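PDB 4IRT: uncharacterized protein from Bacteroides ovatus, which is of unknown function but may be a neuraminidase, as it carries a BNR repeat-like domain of the beta-propeller class. Local coordinates for residues E34-Y39 and M78-E83; H61-Q66 and L108-K113; Y85-F90 and Y99-A104. All coordinates share one frame; numbering follows the deposited sequence.

In the fold
After strand 5-12 the chain builds an antiparallel sheet from strands 28-31, 34-40, 45-52 and 59-63, then a second one from strands 76-80, 86-90 and 99-101. Segment 34-39 opens contact 1, and 61-66 opens contact 2 before contact 1 is closed by 78-83. The two contacts therefore cross along the chain. Contact 3 pairs 85-90 with 99-104 in a short hairpin. It starts after contact 1 has closed and is nested inside the loop that 108-113 closes in contact 2. Contacts 1 and 2 tie the first sheet to the second and to the loop following it. Contact 3 joins the last two strands of the second sheet. Asp81 of contact 1 bonds to His87 of contact 3.

Contact 1 of 3, residues E34-Y39 and M78-E83; sequences EQYISY and MMIDGE
Ile80 lays its CD1 methyl over one face of the Tyr36 ring. Ile80 CD1 stands 3.8 Å from the Tyr36 ring centroid, 17° off the ring normal, which makes this a CH-pi contact. The methyl is displaced toward one side of the ring, with Tyr36 CD1 and Ile80 CD1 3.6 Å apart. The two side chains cross at about a right angle. Nearer the backbone, Tyr36 CB touches Met78 CE at 3.8 Å. Met78 is a selenomethionine, and its chain bends at chi3 (-55°). The bend turns CE toward Tyr36 while the selenium stays beside Ser38. Met78 SE lies 3.4 Å from Ser38 OG and also packs on the carbonyl carbon of Ile37. At the far end of the ring, Tyr36 OH bonds to Lys50 of the adjoining strand 45-52. The strand segments run nearly antiparallel, but their axes stay 8.2 Å apart and they belong to separate sheets. This is consistent with adjacent blades of a beta-propeller. All five touching residues are buried, and no hydrogen bonds join the two segments. Cohesion rests on van der Waals packing, including the selenium against the Ser38 hydroxyl, and one CH-pi contact, and so on shape more than on directed bonds.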
loop_
_atom_site.group_PDB
_atom_site.type_symbol
_atom_site.label_atom_id
_atom_site.label_comp_id
_atom_site.label_asym_id
_atom_site.label_seq_id
_atom_site.Cartn_x
_atom_site.Cartn_y
_atom_site.Cartn_z
ATOM N N GLU A 34 6.019 12.674 -16.044
ATOM C CA GLU A 34 5.982 13.512 -14.833
ATOM C C GLU A 34 5.729 12.631 -13.640
ATOM O O GLU A 34 4.945 11.700 -13.717
ATOM C CB GLU A 34 4.884 14.547 -14.939
ATOM C CG GLU A 34 5.250 15.547 -16.013
ATOM C CD GLU A 34 4.209 16.599 -16.315
ATOM O OE1 GLU A 34 3.017 16.437 -16.001
ATOM O OE2 GLU A 34 4.614 17.605 -16.921
ATOM N N GLN A 35 6.389 12.929 -12.539
ATOM C CA GLN A 35 6.161 12.191 -11.309
ATOM C C GLN A 35 5.619 13.138 -10.250
ATOM O O GLN A 35 6.102 14.271 -10.112
ATOM C CB GLN A 35 7.478 11.587 -10.845
ATOM C CG GLN A 35 7.403 10.742 -9.608
ATOM C CD GLN A 35 8.758 10.178 -9.279
ATOM O OE1 GLN A 35 9.687 10.915 -8.939
ATOM N NE2 GLN A 35 8.891 8.885 -9.391
ATOM N N TYR A 36 4.636 12.648 -9.525
ATOM C CA TYR A 36 3.908 13.389 -8.525
ATOM C C TYR A 36 4.148 12.771 -7.175
ATOM O O TYR A 36 4.291 11.549 -7.058
ATOM C CB TYR A 36 2.404 13.336 -8.809
ATOM C CG TYR A 36 1.999 14.034 -10.075
ATOM C CD1 TYR A 36 2.080 13.390 -11.321
ATOM C CD2 TYR A 36 1.527 15.345 -10.038
ATOM C CE1 TYR A 36 1.737 14.051 -12.488
ATOM C CE2 TYR A 36 1.150 15.993 -11.192
ATOM C CZ TYR A 36 1.247 15.347 -12.406
ATOM O OH TYR A 36 0.884 16.027 -13.547
ATOM N N ILE A 37 4.159 13.621 -6.148
ATOM C CA ILE A 37 4.414 13.182 -4.791
ATOM C C ILE A 37 3.495 13.956 -3.861
ATOM O O ILE A 37 3.001 15.043 -4.212
ATOM C CB ILE A 37 5.908 13.409 -4.415
ATOM C CG1 ILE A 37 6.303 12.589 -3.177
ATOM C CG2 ILE A 37 6.215 14.892 -4.245
ATOM C CD1 ILE A 37 7.802 12.621 -2.932
ATOM N N SER A 38 3.252 13.409 -2.678
ATOM C CA SER A 38 2.440 14.101 -1.687
ATOM C C SER A 38 2.961 13.745 -0.308
ATOM O O SER A 38 3.412 12.627 -0.087
ATOM C CB SER A 38 0.935 13.712 -1.803
ATOM O OG SER A 38 0.710 12.321 -1.662
ATOM N N TYR A 39 2.867 14.709 0.594
ATOM C CA TYR A 39 3.282 14.535 1.975
ATOM C C TYR A 39 2.747 15.651 2.814
ATOM O O TYR A 39 2.226 16.655 2.279
ATOM C CB TYR A 39 4.791 14.503 2.099
ATOM C CG TYR A 39 5.505 15.710 1.576
ATOM C CD1 TYR A 39 5.904 15.777 0.245
ATOM C CD2 TYR A 39 5.855 16.765 2.429
ATOM C CE1 TYR A 39 6.613 16.873 -0.240
ATOM C CE2 TYR A 39 6.564 17.860 1.949
ATOM C CZ TYR A 39 6.907 17.900 0.601
ATOM O OH TYR A 39 7.625 18.964 0.125
HETATM N N MSE A 78 -2.791 9.342 -3.110
HETATM C CA MSE A 78 -3.031 10.049 -4.367
HETATM C C MSE A 78 -2.966 9.132 -5.569
HETATM O O MSE A 78 -2.456 7.988 -5.500
HETATM C CB MSE A 78 -2.021 11.182 -4.519
HETATM C CG MSE A 78 -0.730 10.728 -5.154
HETATM SE SE MSE A 78 0.790 11.958 -5.064
HETATM C CE MSE A 78 -0.021 13.495 -5.847
HETATM N N MSE A 79 -3.484 9.629 -6.697
HETATM C CA MSE A 79 -3.461 8.910 -7.972
HETATM C C MSE A 79 -3.795 9.869 -9.079
HETATM O O MSE A 79 -4.427 10.889 -8.841
HETATM C CB MSE A 79 -4.500 7.781 -7.952
HETATM C CG MSE A 79 -4.557 6.880 -9.184
HETATM SE SE MSE A 79 -2.852 6.068 -9.678
HETATM C CE MSE A 79 -2.331 5.288 -7.992
ATOM N N ILE A 80 -3.373 9.553 -10.302
ATOM C CA ILE A 80 -3.652 10.381 -11.472
ATOM C C ILE A 80 -4.585 9.593 -12.382
ATOM O O ILE A 80 -4.365 8.398 -12.632
ATOM C CB ILE A 80 -2.388 10.723 -12.272
ATOM C CG1 ILE A 80 -1.213 11.141 -11.358
ATOM C CG2 ILE A 80 -2.701 11.809 -13.320
ATOM C CD1 ILE A 80 -1.359 12.461 -10.666
ATOM N N ASP A 81 -5.639 10.241 -12.855
ATOM C CA ASP A 81 -6.581 9.597 -13.775
ATOM C C ASP A 81 -6.104 9.761 -15.223
ATOM O O ASP A 81 -5.072 10.391 -15.478
ATOM C CB ASP A 81 -8.038 10.069 -13.539
ATOM C CG ASP A 81 -8.296 11.532 -13.951
ATOM O OD1 ASP A 81 -7.537 12.089 -14.764
ATOM O OD2 ASP A 81 -9.293 12.120 -13.442
ATOM N N GLY A 82 -6.876 9.242 -16.168
ATOM C CA GLY A 82 -6.464 9.207 -17.569
ATOM C C GLY A 82 -6.342 10.565 -18.233
ATOM O O GLY A 82 -5.750 10.664 -19.299
ATOM N N GLU A 83 -6.974 11.589 -17.661
ATOM C CA GLU A 83 -6.935 12.943 -18.195
ATOM C C GLU A 83 -5.903 13.758 -17.456
ATOM O O GLU A 83 -5.673 14.909 -17.790
ATOM C CB GLU A 83 -8.310 13.607 -18.092
ATOM C CG GLU A 83 -9.268 13.192 -19.202
ATOM C CD GLU A 83 -10.714 13.572 -18.936
ATOM O OE1 GLU A 83 -11.055 14.104 -17.851
ATOM O OE2 GLU A 83 -11.537 13.292 -19.818
#

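Contact 2 of 3, residues H61-Q66 and L108-K113; sequences HRTQYQ and LELGDK. With EDO (1,2-ethanediol), chain J.
His61 lies against Leu108 from its first side-chain atom outward. His61 CB touches Leu108 CB at 3.7 Å and also packs on the CD1 methyl. CG is anti to the backbone N (chi1 171°), and this directs the ring along the 108-113 backbone. His61 CD2 then comes within 3.2 Å of Leu108 O, a buried carbonyl oxygen with no hydrogen-bond partner in the model. At the tip, His61 NE2 is hydrogen-bonded to a water 3.0 Å away. That water accepts from Leu110 N and donates to Gln64 OE1. Glu109 CG lies over one face of the imidazole, toward its rim.

Further on, Thr63 CG2 meets Leu110 CD1 at 3.8 Å. The Gln64 chain bends at chi2, and its CG covers one face of the Tyr65 ring. Gln64 NE2 donates to Leu110 O at 3.1 Å. The bond is nearly straight (176°), but the donor sits well above the carbonyl plane. A second water accepts from Gln64 NE2 and donates to Asp112 OD1. Tyr65 OH donates to Gly111 O at 2.7 Å, with that oxygen at the ring edge. Lys113 runs past the ring in the opposite direction, its CE 3.8 Å from Tyr65 CD1. Its amine bonds to Asn98 and, through a third water, reaches Gln66 O. Asp112 N donates to O1 of an ethanediol, probably from the crystallisation liquor.

Strand 59-63 is an outermost strand of its sheet. Segment 108-113 runs beside strand 99-101, where the backbones of Gly111 and Arg101 are hydrogen-bonded. It has no regular strand structure, but its place is consistent with the outer edge of the next blade, and the contact joins neighbouring blade edges as in a beta-propeller.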
loop_
_atom_site.group_PDB
_atom_site.type_symbol
_atom_site.label_atom_id
_atom_site.label_comp_id
_atom_site.label_asym_id
_atom_site.label_seq_id
_atom_site.Cartn_x
_atom_site.Cartn_y
_atom_site.Cartn_z
ATOM N N HIS A 61 3.864 22.611 -3.924
ATOM C CA HIS A 61 2.710 23.492 -3.653
ATOM C C HIS A 61 2.121 23.103 -2.311
ATOM O O HIS A 61 1.663 21.969 -2.141
ATOM C CB HIS A 61 1.644 23.370 -4.746
ATOM C CG HIS A 61 0.368 24.083 -4.425
ATOM N ND1 HIS A 61 0.281 25.461 -4.343
ATOM C CD2 HIS A 61 -0.869 23.614 -4.152
ATOM C CE1 HIS A 61 -0.968 25.802 -4.069
ATOM N NE2 HIS A 61 -1.672 24.703 -3.903
ATOM N N ARG A 62 2.188 24.022 -1.348
ATOM C CA ARG A 62 1.467 23.830 -0.082
ATOM C C ARG A 62 -0.021 24.104 -0.329
ATOM O O ARG A 62 -0.398 25.216 -0.723
ATOM C CB ARG A 62 1.989 24.762 1.009
ATOM C CG ARG A 62 1.469 24.347 2.383
ATOM C CD ARG A 62 1.921 25.262 3.494
ATOM N NE ARG A 62 1.086 26.439 3.559
ATOM C CZ ARG A 62 1.096 27.333 4.548
ATOM N NH1 ARG A 62 1.906 27.174 5.600
ATOM N NH2 ARG A 62 0.264 28.385 4.488
ATOM N N THR A 63 -0.851 23.085 -0.151
ATOM C CA THR A 63 -2.278 23.215 -0.392
ATOM C C THR A 63 -2.938 23.954 0.779
ATOM O O THR A 63 -2.276 24.335 1.755
ATOM C CB THR A 63 -2.964 21.843 -0.564
ATOM O OG1 THR A 63 -3.025 21.166 0.712
ATOM C CG2 THR A 63 -2.204 20.953 -1.566
ATOM N N GLN A 64 -4.247 24.091 0.675
ATOM C CA GLN A 64 -5.044 24.786 1.661
ATOM C C GLN A 64 -5.446 23.847 2.800
ATOM O O GLN A 64 -6.147 24.270 3.723
ATOM C CB GLN A 64 -6.301 25.364 0.992
ATOM C CG GLN A 64 -7.280 24.310 0.435
ATOM C CD GLN A 64 -7.078 24.039 -1.041
ATOM O OE1 GLN A 64 -5.947 23.801 -1.476
ATOM N NE2 GLN A 64 -8.170 24.023 -1.813
ATOM N N TYR A 65 -5.020 22.586 2.733
ATOM C CA TYR A 65 -5.452 21.568 3.680
ATOM C C TYR A 65 -4.362 21.135 4.645
ATOM O O TYR A 65 -3.186 21.107 4.306
ATOM C CB TYR A 65 -5.969 20.340 2.931
ATOM C CG TYR A 65 -7.132 20.692 2.027
ATOM C CD1 TYR A 65 -8.316 21.214 2.560
ATOM C CD2 TYR A 65 -7.052 20.527 0.652
ATOM C CE1 TYR A 65 -9.388 21.549 1.749
ATOM C CE2 TYR A 65 -8.128 20.853 -0.169
ATOM C CZ TYR A 65 -9.284 21.367 0.386
ATOM O OH TYR A 65 -10.364 21.717 -0.401
ATOM N N GLN A 66 -4.808 20.811 5.852
ATOM C CA GLN A 66 -3.981 20.240 6.891
ATOM C C GLN A 66 -4.476 18.869 7.257
ATOM O O GLN A 66 -5.640 18.547 7.025
ATOM C CB GLN A 66 -4.033 21.099 8.132
ATOM C CG GLN A 66 -3.253 22.375 8.018
ATOM C CD GLN A 66 -3.384 23.204 9.275
ATOM O OE1 GLN A 66 -4.413 23.767 9.503
ATOM N NE2 GLN A 66 -2.322 23.288 10.077
ATOM N N LEU A 108 -1.224 21.182 -9.387
ATOM C CA LEU A 108 -1.009 20.881 -7.978
ATOM C C LEU A 108 -2.032 21.588 -7.105
ATOM O O LEU A 108 -2.129 21.291 -5.930
ATOM C CB LEU A 108 0.401 21.305 -7.549
ATOM C CG LEU A 108 1.575 20.672 -8.261
ATOM C CD1 LEU A 108 2.860 21.233 -7.686
ATOM C CD2 LEU A 108 1.563 19.148 -8.140
ATOM N N GLU A 109 -2.809 22.500 -7.688
ATOM C CA GLU A 109 -3.855 23.190 -6.968
ATOM C C GLU A 109 -5.116 22.338 -6.944
ATOM O O GLU A 109 -5.530 21.770 -7.964
ATOM C CB GLU A 109 -4.187 24.519 -7.630
ATOM C CG GLU A 109 -3.040 25.500 -7.721
ATOM C CD GLU A 109 -3.554 26.830 -8.225
ATOM O OE1 GLU A 109 -4.418 27.457 -7.546
ATOM O OE2 GLU A 109 -3.145 27.214 -9.329
ATOM N N LEU A 110 -5.718 22.280 -5.759
ATOM C CA LEU A 110 -6.879 21.485 -5.478
ATOM C C LEU A 110 -8.115 22.367 -5.301
ATOM O O LEU A 110 -8.023 23.483 -4.834
ATOM C CB LEU A 110 -6.648 20.732 -4.170
ATOM C CG LEU A 110 -5.480 19.743 -4.141
ATOM C CD1 LEU A 110 -5.297 19.159 -2.746
ATOM C CD2 LEU A 110 -5.784 18.654 -5.162
ATOM N N GLY A 111 -9.268 21.854 -5.680
ATOM C CA GLY A 111 -10.539 22.477 -5.321
ATOM C C GLY A 111 -10.984 22.130 -3.905
ATOM O O GLY A 111 -10.203 21.651 -3.073
ATOM N N ASP A 112 -12.269 22.348 -3.649
ATOM C CA ASP A 112 -12.859 22.041 -2.362
ATOM C C ASP A 112 -12.981 20.523 -2.175
ATOM O O ASP A 112 -13.004 19.748 -3.144
ATOM C CB ASP A 112 -14.260 22.661 -2.236
ATOM C CG ASP A 112 -14.274 24.174 -2.388
ATOM O OD1 ASP A 112 -13.242 24.847 -2.280
ATOM O OD2 ASP A 112 -15.370 24.698 -2.590
ATOM N N LYS A 113 -13.085 20.124 -0.911
ATOM C CA LYS A 113 -13.452 18.749 -0.549
ATOM C C LYS A 113 -14.813 18.408 -1.156
ATOM O O LYS A 113 -15.724 19.250 -1.150
ATOM C CB LYS A 113 -13.469 18.597 0.979
ATOM C CG LYS A 113 -12.087 18.657 1.626
ATOM C CD LYS A 113 -12.132 18.518 3.131
ATOM C CE LYS A 113 -10.714 18.551 3.715
ATOM N NZ LYS A 113 -10.698 18.526 5.219
HETATM C C1 EDO J . -14.169 21.963 -6.232
HETATM O O1 EDO J . -13.879 23.288 -5.764
HETATM C C2 EDO J . -15.605 21.601 -5.936
HETATM O O2 EDO J . -16.401 22.028 -7.035
HETATM O O HOH W 1 -4.572 24.148 -3.567
HETATM O O HOH W 2 -10.807 25.021 -0.998
HETATM O O HOH W 3 -8.212 17.684 6.580
#

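Contact 3 of 3, residues Y85-F90 and Y99-A104; sequences YIHVSF and YCRSIA
Val88 and Cys100 form the antiparallel hydrogen-bonded pair at the middle of this hairpin. Val88 N donates to Cys100 O at 2.9 Å, and Cys100 N returns a bond to Val88 O. Ser102 N likewise donates to Ile86 O. The return bond there goes to a side chain, as Ile86 N donates to Ser102 OG at 2.9 Å. That hydroxyl also bonds to Ser107.

Polar side chains gather on the face that carries His87, Tyr99 and Arg101. With chi1 at 167°, Tyr99 CG lies opposite its backbone N, and the ring runs alongside His87. His87 ND1 and Tyr99 OH are hydrogen-bonded at 2.8 Å. Arg101 NH1 and Trp163 bond to the same hydroxyl, and Asp81 holds the other nitrogen of His87. A phenylalanine in place of Tyr99 would probably leave His87 ND1, Arg101 NH1 and the Trp163 indole without their shared partner. Arg101 CG lies over one face of the His87 ring, a CH-pi contact.

Val88 CG1 and Cys100 CB pack on the other face. The Phe90 ring turns its edge to Cys100 SG, a sulfur-aromatic contact.

The arrangement is an antiparallel beta hairpin, with strand 76-80 on the far side of 86-90, as in a blade of a beta-propeller.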
loop_
_atom_site.group_PDB
_atom_site.type_symbol
_atom_site.label_atom_id
_atom_site.label_comp_id
_atom_site.label_asym_id
_atom_site.label_seq_id
_atom_site.Cartn_x
_atom_site.Cartn_y
_atom_site.Cartn_z
ATOM N N TYR A 85 -5.684 14.381 -14.074
ATOM C CA TYR A 85 -6.124 15.037 -12.833
ATOM C C TYR A 85 -5.571 14.261 -11.638
ATOM O O TYR A 85 -5.590 13.036 -11.625
ATOM C CB TYR A 85 -7.656 15.116 -12.713
ATOM C CG TYR A 85 -8.280 16.094 -13.651
ATOM C CD1 TYR A 85 -8.654 15.718 -14.929
ATOM C CD2 TYR A 85 -8.507 17.398 -13.259
ATOM C CE1 TYR A 85 -9.220 16.627 -15.811
ATOM C CE2 TYR A 85 -9.063 18.321 -14.124
ATOM C CZ TYR A 85 -9.419 17.935 -15.401
ATOM O OH TYR A 85 -9.969 18.865 -16.266
ATOM N N ILE A 86 -5.037 14.987 -10.666
ATOM C CA ILE A 86 -4.683 14.381 -9.398
ATOM C C ILE A 86 -5.974 14.178 -8.593
ATOM O O ILE A 86 -6.788 15.102 -8.484
ATOM C CB ILE A 86 -3.738 15.254 -8.542
ATOM C CG1 ILE A 86 -2.434 15.572 -9.270
ATOM C CG2 ILE A 86 -3.457 14.558 -7.211
ATOM C CD1 ILE A 86 -1.583 16.633 -8.594
ATOM N N HIS A 87 -6.165 12.960 -8.076
ATOM C CA HIS A 87 -7.174 12.668 -7.083
ATOM C C HIS A 87 -6.441 12.393 -5.769
ATOM O O HIS A 87 -5.477 11.638 -5.760
ATOM C CB HIS A 87 -7.936 11.411 -7.459
ATOM C CG HIS A 87 -8.723 11.537 -8.718
ATOM N ND1 HIS A 87 -10.100 11.494 -8.744
ATOM C CD2 HIS A 87 -8.326 11.731 -9.999
ATOM C CE1 HIS A 87 -10.517 11.641 -9.991
ATOM N NE2 HIS A 87 -9.461 11.760 -10.774
ATOM N N VAL A 88 -6.905 12.984 -4.675
ATOM C CA VAL A 88 -6.220 12.832 -3.410
ATOM C C VAL A 88 -7.217 12.739 -2.258
ATOM O O VAL A 88 -8.193 13.483 -2.189
ATOM C CB VAL A 88 -5.193 13.967 -3.185
ATOM C CG1 VAL A 88 -5.889 15.307 -3.037
ATOM C CG2 VAL A 88 -4.304 13.668 -1.991
ATOM N N SER A 89 -6.946 11.816 -1.347
ATOM C CA SER A 89 -7.782 11.584 -0.191
ATOM C C SER A 89 -6.851 11.434 1.009
ATOM O O SER A 89 -5.802 10.796 0.916
ATOM C CB SER A 89 -8.680 10.346 -0.421
ATOM O OG SER A 89 -9.629 10.177 0.629
ATOM N N PHE A 90 -7.220 12.037 2.131
ATOM C CA PHE A 90 -6.266 12.227 3.221
ATOM C C PHE A 90 -6.919 12.391 4.574
ATOM O O PHE A 90 -8.080 12.744 4.663
ATOM C CB PHE A 90 -5.422 13.464 2.963
ATOM C CG PHE A 90 -6.216 14.684 2.600
ATOM C CD1 PHE A 90 -6.699 14.863 1.329
ATOM C CD2 PHE A 90 -6.475 15.666 3.549
ATOM C CE1 PHE A 90 -7.446 15.987 1.004
ATOM C CE2 PHE A 90 -7.224 16.808 3.230
ATOM C CZ PHE A 90 -7.696 16.968 1.954
ATOM N N TYR A 99 -11.627 14.347 0.304
ATOM C CA TYR A 99 -11.339 14.010 -1.081
ATOM C C TYR A 99 -11.376 15.275 -1.951
ATOM O O TYR A 99 -12.366 16.039 -1.922
ATOM C CB TYR A 99 -12.365 12.987 -1.595
ATOM C CG TYR A 99 -12.346 12.815 -3.083
ATOM C CD1 TYR A 99 -11.179 12.440 -3.749
ATOM C CD2 TYR A 99 -13.487 13.048 -3.842
ATOM C CE1 TYR A 99 -11.161 12.281 -5.128
ATOM C CE2 TYR A 99 -13.484 12.887 -5.210
ATOM C CZ TYR A 99 -12.322 12.519 -5.858
ATOM O OH TYR A 99 -12.321 12.358 -7.218
ATOM N N CYS A 100 -10.300 15.488 -2.701
ATOM C CA CYS A 100 -10.151 16.627 -3.594
ATOM C C CYS A 100 -9.573 16.173 -4.905
ATOM O O CYS A 100 -8.952 15.080 -4.999
ATOM C CB CYS A 100 -9.145 17.607 -3.033
ATOM S SG CYS A 100 -9.667 18.254 -1.465
ATOM N N ARG A 101 -9.683 17.060 -5.899
ATOM C CA ARG A 101 -9.118 16.810 -7.229
ATOM C C ARG A 101 -8.446 18.071 -7.712
ATOM O O ARG A 101 -8.845 19.171 -7.338
ATOM C CB ARG A 101 -10.200 16.464 -8.254
ATOM C CG ARG A 101 -10.697 15.028 -8.262
ATOM C CD ARG A 101 -11.532 14.756 -9.510
ATOM N NE ARG A 101 -12.726 15.606 -9.635
ATOM C CZ ARG A 101 -13.985 15.249 -9.352
ATOM N NH1 ARG A 101 -14.288 14.044 -8.887
ATOM N NH2 ARG A 101 -14.964 16.123 -9.535
ATOM N N SER A 102 -7.426 17.903 -8.558
ATOM C CA SER A 102 -6.796 19.000 -9.300
ATOM C C SER A 102 -7.840 19.874 -9.936
ATOM O O SER A 102 -8.839 19.368 -10.469
ATOM C CB SER A 102 -5.949 18.446 -10.456
ATOM O OG SER A 102 -4.819 17.777 -10.009
ATOM N N ILE A 103 -7.593 21.184 -9.967
ATOM C CA ILE A 103 -8.507 22.105 -10.661
ATOM C C ILE A 103 -8.372 22.004 -12.189
ATOM O O ILE A 103 -9.246 22.437 -12.909
ATOM C CB ILE A 103 -8.298 23.577 -10.228
ATOM C CG1 ILE A 103 -6.924 24.107 -10.638
ATOM C CG2 ILE A 103 -8.495 23.738 -8.718
ATOM C CD1 ILE A 103 -6.770 25.597 -10.334
ATOM N N ALA A 104 -7.274 21.421 -12.665
ATOM C CA ALA A 104 -6.989 21.288 -14.086
ATOM C C ALA A 104 -5.991 20.135 -14.267
ATOM O O ALA A 104 -5.347 19.734 -13.291
ATOM C CB ALA A 104 -6.384 22.591 -14.628
HETATM O O HOH W 4 -10.551 21.347 -15.570
#